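Local structure of histidine kinase (Synechocystis sp., 5DFY) at residues N53-T58 against Q161-L166; L152-F157 against H183-I188. The protein senses light through a phycocyanobilin-binding GAF domain, the part described here, of a cyanobacteriochrome that is probably a histidine kinase of a two-component system. One frame throughout, in Å; residues are numbered along the deposited sequence.

Contact 1. Residues N53-T58 against Q161-L166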
loop_
_atom_site.group_PDB
_atom_site.type_symbol
_atom_site.label_atom_id
_atom_site.label_comp_id
_atom_site.label_asym_id
_atom_site.label_seq_id
_atom_site.Cartn_x
_atom_site.Cartn_y
_atom_site.Cartn_z
ATOM N N ASN A 53 -12.144 11.487 9.863
ATOM C CA ASN A 53 -11.200 11.784 10.927
ATOM C C ASN A 53 -9.762 11.723 10.422
ATOM O O ASN A 53 -8.941 12.532 10.815
ATOM C CB ASN A 53 -11.350 10.827 12.110
ATOM C CG ASN A 53 -12.495 11.204 13.032
ATOM O OD1 ASN A 53 -13.081 12.286 12.920
ATOM N ND2 ASN A 53 -12.806 10.314 13.971
ATOM N N ILE A 54 -9.456 10.746 9.572
ATOM C CA ILE A 54 -8.116 10.636 9.011
ATOM C C ILE A 54 -7.817 11.857 8.131
ATOM O O ILE A 54 -6.736 12.440 8.217
ATOM C CB ILE A 54 -7.962 9.338 8.194
ATOM C CG1 ILE A 54 -7.960 8.142 9.151
ATOM C CG2 ILE A 54 -6.685 9.359 7.363
ATOM C CD1 ILE A 54 -8.175 6.806 8.446
ATOM N N PHE A 55 -8.772 12.231 7.292
ATOM C CA PHE A 55 -8.598 13.369 6.402
ATOM C C PHE A 55 -8.459 14.660 7.186
ATOM O O PHE A 55 -7.650 15.524 6.847
ATOM C CB PHE A 55 -9.769 13.490 5.423
ATOM C CG PHE A 55 -9.950 12.296 4.544
ATOM C CD1 PHE A 55 -8.857 11.674 3.963
ATOM C CD2 PHE A 55 -11.205 11.787 4.298
ATOM C CE1 PHE A 55 -9.020 10.562 3.148
ATOM C CE2 PHE A 55 -11.368 10.669 3.504
ATOM C CZ PHE A 55 -10.265 10.054 2.937
ATOM N N ARG A 56 -9.285 14.792 8.240
ATOM C CA ARG A 56 -9.152 15.992 9.072
ATOM C C ARG A 56 -7.772 16.064 9.704
ATOM O O ARG A 56 -7.089 17.097 9.645
ATOM C CB ARG A 56 -10.243 16.002 10.151
ATOM C CG ARG A 56 -10.240 17.249 11.029
ATOM C CD ARG A 56 -11.357 17.162 12.065
ATOM N NE ARG A 56 -11.135 16.063 13.005
ATOM C CZ ARG A 56 -11.798 14.905 12.992
ATOM N NH1 ARG A 56 -12.740 14.671 12.076
ATOM N NH2 ARG A 56 -11.513 13.971 13.899
ATOM N N ALA A 57 -7.326 14.983 10.291
ATOM C CA ALA A 57 -6.053 14.996 10.980
ATOM C C ALA A 57 -4.936 15.346 10.009
ATOM O O ALA A 57 -4.093 16.181 10.303
ATOM C CB ALA A 57 -5.775 13.645 11.648
ATOM N N THR A 58 -4.935 14.705 8.849
ATOM C CA THR A 58 -3.867 14.931 7.891
ATOM C C THR A 58 -3.892 16.359 7.380
ATOM O O THR A 58 -2.856 17.010 7.307
ATOM C CB THR A 58 -3.962 13.964 6.684
ATOM O OG1 THR A 58 -3.740 12.623 7.133
ATOM C CG2 THR A 58 -2.925 14.319 5.624
ATOM N N GLN A 161 -2.819 1.798 -5.927
ATOM C CA GLN A 161 -3.611 2.704 -6.751
ATOM C C GLN A 161 -3.408 4.189 -6.471
ATOM O O GLN A 161 -3.269 4.605 -5.333
ATOM C CB GLN A 161 -5.070 2.373 -6.575
ATOM C CG GLN A 161 -5.320 0.954 -7.045
ATOM C CD GLN A 161 -6.722 0.491 -6.832
ATOM O OE1 GLN A 161 -7.480 1.084 -6.066
ATOM N NE2 GLN A 161 -7.084 -0.598 -7.508
ATOM N N LEU A 162 -3.391 4.971 -7.539
ATOM C CA LEU A 162 -3.419 6.433 -7.433
ATOM C C LEU A 162 -4.832 6.829 -7.065
ATOM O O LEU A 162 -5.729 6.867 -7.902
ATOM C CB LEU A 162 -2.989 7.112 -8.736
ATOM C CG LEU A 162 -3.098 8.649 -8.726
ATOM C CD1 LEU A 162 -2.211 9.259 -7.676
ATOM C CD2 LEU A 162 -2.752 9.198 -10.114
ATOM N N TRP A 163 -5.028 7.108 -5.784
ATOM C CA TRP A 163 -6.344 7.308 -5.230
ATOM C C TRP A 163 -6.794 8.767 -5.297
ATOM O O TRP A 163 -7.980 9.055 -5.430
ATOM C CB TRP A 163 -6.317 6.811 -3.786
ATOM C CG TRP A 163 -7.485 7.134 -2.918
ATOM C CD1 TRP A 163 -8.546 6.327 -2.631
ATOM C CD2 TRP A 163 -7.689 8.339 -2.168
ATOM N NE1 TRP A 163 -9.399 6.957 -1.757
ATOM C CE2 TRP A 163 -8.899 8.195 -1.463
ATOM C CE3 TRP A 163 -6.964 9.524 -2.022
ATOM C CZ2 TRP A 163 -9.399 9.187 -0.623
ATOM C CZ3 TRP A 163 -7.467 10.504 -1.196
ATOM C CH2 TRP A 163 -8.677 10.338 -0.515
ATOM N N GLY A 164 -5.836 9.673 -5.221
ATOM C CA GLY A 164 -6.194 11.077 -5.146
ATOM C C GLY A 164 -4.967 11.951 -5.027
ATOM O O GLY A 164 -3.836 11.515 -5.240
ATOM N N LEU A 165 -5.219 13.202 -4.655
ATOM C CA LEU A 165 -4.210 14.235 -4.522
ATOM C C LEU A 165 -4.360 14.915 -3.169
ATOM O O LEU A 165 -5.463 15.037 -2.651
ATOM C CB LEU A 165 -4.326 15.294 -5.620
ATOM C CG LEU A 165 -4.358 14.804 -7.061
ATOM C CD1 LEU A 165 -4.573 15.971 -8.022
ATOM C CD2 LEU A 165 -3.082 14.106 -7.401
ATOM N N LEU A 166 -3.238 15.370 -2.646
ATOM C CA LEU A 166 -3.163 16.185 -1.431
ATOM C C LEU A 166 -2.510 17.507 -1.809
ATOM O O LEU A 166 -1.382 17.527 -2.283
ATOM C CB LEU A 166 -2.356 15.456 -0.351
ATOM C CG LEU A 166 -2.165 16.201 0.975
ATOM C CD1 LEU A 166 -3.478 16.498 1.656
ATOM C CD2 LEU A 166 -1.299 15.364 1.889
#

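Contact 2. Residues L152-F157 against H183-I188. With CYC (phycocyanobilin), chain B.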
loop_
_atom_site.group_PDB
_atom_site.type_symbol
_atom_site.label_atom_id
_atom_site.label_comp_id
_atom_site.label_asym_id
_atom_site.label_seq_id
_atom_site.Cartn_x
_atom_site.Cartn_y
_atom_site.Cartn_z
ATOM N N LEU A 152 1.279 23.378 -3.870
ATOM C CA LEU A 152 2.141 22.214 -3.845
ATOM C C LEU A 152 1.195 21.008 -3.786
ATOM O O LEU A 152 0.489 20.830 -2.786
ATOM C CB LEU A 152 3.071 22.274 -2.645
ATOM C CG LEU A 152 3.894 21.037 -2.287
ATOM C CD1 LEU A 152 4.582 20.431 -3.454
ATOM C CD2 LEU A 152 4.867 21.400 -1.193
ATOM N N THR A 153 1.142 20.208 -4.854
ATOM C CA THR A 153 0.157 19.148 -4.939
ATOM C C THR A 153 0.892 17.840 -5.209
ATOM O O THR A 153 1.700 17.749 -6.124
ATOM C CB THR A 153 -0.914 19.489 -6.012
ATOM O OG1 THR A 153 -1.589 20.688 -5.593
ATOM C CG2 THR A 153 -1.943 18.387 -6.174
ATOM N N VAL A 154 0.628 16.853 -4.352
ATOM C CA VAL A 154 1.337 15.564 -4.364
ATOM C C VAL A 154 0.343 14.417 -4.484
ATOM O O VAL A 154 -0.839 14.570 -4.194
ATOM C CB VAL A 154 2.197 15.377 -3.112
ATOM C CG1 VAL A 154 3.167 16.505 -2.953
ATOM C CG2 VAL A 154 1.343 15.267 -1.864
ATOM N N PRO A 155 0.816 13.239 -4.921
ATOM C CA PRO A 155 -0.095 12.114 -5.092
ATOM C C PRO A 155 -0.349 11.325 -3.824
ATOM O O PRO A 155 0.546 11.222 -2.986
ATOM C CB PRO A 155 0.640 11.226 -6.113
ATOM C CG PRO A 155 2.053 11.555 -5.956
ATOM C CD PRO A 155 2.177 12.948 -5.411
ATOM N N VAL A 156 -1.560 10.789 -3.695
ATOM C CA VAL A 156 -1.918 9.897 -2.610
ATOM C C VAL A 156 -2.143 8.507 -3.193
ATOM O O VAL A 156 -3.139 8.294 -3.911
ATOM C CB VAL A 156 -3.187 10.369 -1.887
ATOM C CG1 VAL A 156 -3.497 9.424 -0.746
ATOM C CG2 VAL A 156 -3.024 11.792 -1.370
ATOM N N PHE A 157 -1.242 7.577 -2.881
ATOM C CA PHE A 157 -1.375 6.185 -3.292
ATOM C C PHE A 157 -1.946 5.359 -2.162
ATOM O O PHE A 157 -1.489 5.445 -1.023
ATOM C CB PHE A 157 -0.035 5.596 -3.740
ATOM C CG PHE A 157 0.296 5.902 -5.163
ATOM C CD1 PHE A 157 0.774 7.148 -5.513
ATOM C CD2 PHE A 157 0.097 4.952 -6.160
ATOM C CE1 PHE A 157 1.052 7.467 -6.827
ATOM C CE2 PHE A 157 0.380 5.263 -7.483
ATOM C CZ PHE A 157 0.857 6.514 -7.810
ATOM N N HIS A 183 9.393 17.355 -0.108
ATOM C CA HIS A 183 9.693 15.998 0.360
ATOM C C HIS A 183 8.797 15.603 1.526
ATOM O O HIS A 183 8.366 14.453 1.632
ATOM C CB HIS A 183 11.149 15.890 0.786
ATOM C CG HIS A 183 12.100 16.289 -0.290
ATOM N ND1 HIS A 183 13.357 16.805 -0.029
ATOM C CD2 HIS A 183 11.966 16.273 -1.629
ATOM C CE1 HIS A 183 13.953 17.077 -1.174
ATOM N NE2 HIS A 183 13.130 16.771 -2.160
ATOM N N LEU A 184 8.530 16.560 2.410
ATOM C CA LEU A 184 7.695 16.308 3.572
ATOM C C LEU A 184 6.255 16.012 3.154
ATOM O O LEU A 184 5.653 15.048 3.608
ATOM C CB LEU A 184 7.732 17.507 4.529
ATOM C CG LEU A 184 6.742 17.417 5.691
ATOM C CD1 LEU A 184 7.046 16.252 6.623
ATOM C CD2 LEU A 184 6.775 18.730 6.437
ATOM N N LEU A 185 5.693 16.841 2.285
ATOM C CA LEU A 185 4.298 16.640 1.900
ATOM C C LEU A 185 4.141 15.314 1.159
ATOM O O LEU A 185 3.145 14.607 1.323
ATOM C CB LEU A 185 3.780 17.802 1.055
ATOM C CG LEU A 185 2.266 17.779 0.847
ATOM C CD1 LEU A 185 1.531 17.846 2.160
ATOM C CD2 LEU A 185 1.855 18.932 -0.037
ATOM N N HIS A 186 5.146 14.968 0.362
ATOM C CA HIS A 186 5.159 13.689 -0.345
ATOM C C HIS A 186 5.003 12.527 0.651
ATOM O O HIS A 186 4.214 11.609 0.422
ATOM C CB HIS A 186 6.464 13.534 -1.146
ATOM C CG HIS A 186 6.496 12.308 -2.009
ATOM N ND1 HIS A 186 6.276 12.343 -3.363
ATOM C CD2 HIS A 186 6.725 11.013 -1.691
ATOM C CE1 HIS A 186 6.330 11.107 -3.849
ATOM N NE2 HIS A 186 6.617 10.289 -2.861
ATOM N N GLN A 187 5.723 12.586 1.769
ATOM C CA GLN A 187 5.613 11.522 2.769
ATOM C C GLN A 187 4.305 11.580 3.570
ATOM O O GLN A 187 3.755 10.540 3.929
ATOM C CB GLN A 187 6.798 11.551 3.729
ATOM C CG GLN A 187 8.135 11.188 3.074
ATOM C CD GLN A 187 8.066 9.894 2.291
ATOM O OE1 GLN A 187 7.421 8.922 2.704
ATOM N NE2 GLN A 187 8.699 9.883 1.126
ATOM N N ILE A 188 3.826 12.781 3.883
ATOM C CA ILE A 188 2.536 12.891 4.562
ATOM C C ILE A 188 1.452 12.239 3.699
ATOM O O ILE A 188 0.557 11.536 4.198
ATOM C CB ILE A 188 2.188 14.375 4.871
ATOM C CG1 ILE A 188 3.136 14.889 5.939
ATOM C CG2 ILE A 188 0.732 14.516 5.342
ATOM C CD1 ILE A 188 3.026 16.348 6.214
HETATM C CHA CYC B . -2.799 20.738 -15.263
HETATM N NA CYC B . -4.477 20.635 -13.359
HETATM C C1A CYC B . -3.166 20.468 -14.001
HETATM C C2A CYC B . -2.242 19.931 -12.945
HETATM C C3A CYC B . -2.975 19.783 -11.709
HETATM C C4A CYC B . -4.353 20.230 -11.965
HETATM C CMA CYC B . -2.393 19.253 -10.425
HETATM C CAA CYC B . -0.798 19.541 -13.205
HETATM C CBA CYC B . -0.952 18.131 -13.817
HETATM C CGA CYC B . 0.328 17.451 -14.300
HETATM O O1A CYC B . 1.366 18.135 -14.442
HETATM O O2A CYC B . 0.355 16.204 -14.588
HETATM C CHB CYC B . -5.549 20.237 -11.077
HETATM N NB CYC B . -4.431 21.000 -8.964
HETATM C C1B CYC B . -5.506 20.344 -9.760
HETATM C C2B CYC B . -6.538 19.862 -8.834
HETATM C C3B CYC B . -6.157 20.192 -7.527
HETATM C C4B CYC B . -4.870 20.922 -7.552
HETATM C CMB CYC B . -7.787 19.135 -9.284
HETATM C CAB CYC B . -6.930 19.880 -6.251
HETATM C CBB CYC B . -6.167 18.864 -5.413
HETATM O OB CYC B . -4.224 21.374 -6.637
HETATM N NC CYC B . -7.923 22.654 -15.747
HETATM C C1C CYC B . -8.983 23.214 -15.438
HETATM C C2C CYC B . -9.820 23.672 -16.868
HETATM C C3C CYC B . -9.337 22.897 -17.801
HETATM C C4C CYC B . -7.829 22.602 -17.294
HETATM C CMC CYC B . -11.373 23.620 -16.635
HETATM C CAC CYC B . -9.319 23.461 -19.328
HETATM C CBC CYC B . -10.732 23.440 -19.864
HETATM O OC CYC B . -9.400 23.423 -14.316
HETATM C CHD CYC B . -6.792 22.263 -18.073
HETATM N ND CYC B . -5.112 21.455 -16.292
HETATM C C1D CYC B . -5.443 21.893 -17.546
HETATM C C2D CYC B . -4.316 21.962 -18.314
HETATM C C3D CYC B . -3.273 21.555 -17.549
HETATM C C4D CYC B . -3.774 21.237 -16.290
HETATM C CMD CYC B . -4.314 22.405 -19.771
HETATM C CAD CYC B . -1.832 21.461 -17.980
HETATM C CBD CYC B . -1.050 22.669 -17.508
HETATM C CGD CYC B . -1.551 23.915 -18.218
HETATM O O1D CYC B . -2.205 24.797 -17.599
HETATM O O2D CYC B . -1.327 24.086 -19.448
HETATM O O HOH W 1 3.296 11.487 -2.477
#

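Contact 1. Residues N53-T58 against Q161-L166
Phe55 of helix 50-66 and Trp163 of strand 161-170 reach for each other from opposite directions and meet through the far ends of their rings. Trp163 can be followed outward. Its CB leaves the strand toward the helix, and with CG anti to the backbone N (chi1 169°) the indole is carried on in that direction. The side chain also touches Val73 and Arg75 of strand 70-76. The benzo end makes the contact: CH2 lies 3.7 Å from Phe55 CE1, and CZ2 lies 3.8 Å from Phe55 CZ. The two planes are inclined by only 26°, yet the centroid of the phenyl ring is 5.7 Å from that of the six-membered indole ring. The rings are therefore slid apart and barely overlap, touching through one C-C bond of each rather than stacking. The CB of Phe55 does not aim straight at the strand, but its long, flat side chain brings the end of the ring nearer and bridges the distance that the backbones leave; Ile85 of strand 82-89 touches both aromatics.

One helical turn further on, the gap is closed by smaller groups. Thr58 CG2 meets Leu166 CD2 at 4.2 Å, a loose apolar contact to which the beta-branched threonine offers its methyl. Leucine suits the strand position because its branched end projects from the sheet into this buried layer, where Val71 also touches it. Between Trp163 and Leu166 the strand is irregular: Trp163 and Gly164 both face Val156 in a classic beta bulge. Gly164 takes an almost fully extended backbone there, which suits a residue without a side chain. Helix 50-66 thus packs by apolar and aromatic side chains on the central strand of an antiparallel sheet, ordered 2-1-5-4-3, as in the GAF fold.

Contact 2. Residues L152-F157 against H183-I188
Leu185 pushes its CD2 methyl against Leu152, coming within 3.7 Å of Leu152 CG, as the two leucines slide past each other in opposite directions. This is helix-on-sheet packing of the GAF domain: helix 179-203 lies on strand 150-158, their local axes 7.9 Å apart and inclined by 29°. Leu185 CD2 also rests against the backbone of the strand, 3.6 Å from Leu152 O. Extended from the helix with CG anti to the backbone N (chi1 -169°), Leu185 reaches Val154 too, its CG lying 3.8 Å from Val154 CG2. The compact, beta-branched valine suits a strand held this close to a helix: both methyls meet Leu185, and CG1 comes near the backbone N of His186.

The strand has two working sides. Leu152 and Val154 point to the helix, whereas Thr153 between them points away, into the chromophore pocket. There its hydroxyl donates a 2.9 Å hydrogen bond from OG1 to the carbonyl oxygen OB of phycocyanobilin, while CG2 packs near the same end of the bilin. Threonine can supply both the polar and the apolar contact. Farther along, the apolar ring of Pro155 touches Leu162 and Tyr119, and a water joins the two backbones. It donates to Pro155 O and His186 O and sits over the centre of one face of the His186 ring.

How the contacts relate
Contacts 1 and 2 lie about 10 Å apart, centre to centre, within one GAF domain. Their segments alternate along the chain: 53-58, 152-157, 161-166, then 183-188. Strands 150-158 and 161-170 are consecutive and antiparallel neighbours in the sheet, and the contacts touch there through the probable hydrogen bonds Gly164 O to Val156 N and Trp163 N to Val156 O. Helices 50-66 and 179-203 pack together on the same side of the sheet, where Thr58 of contact 1 meets Ile188 of contact 2. The bilin lies across the sheet from them, so the strand that holds Thr153 has the chromophore on one side and the helices on the other.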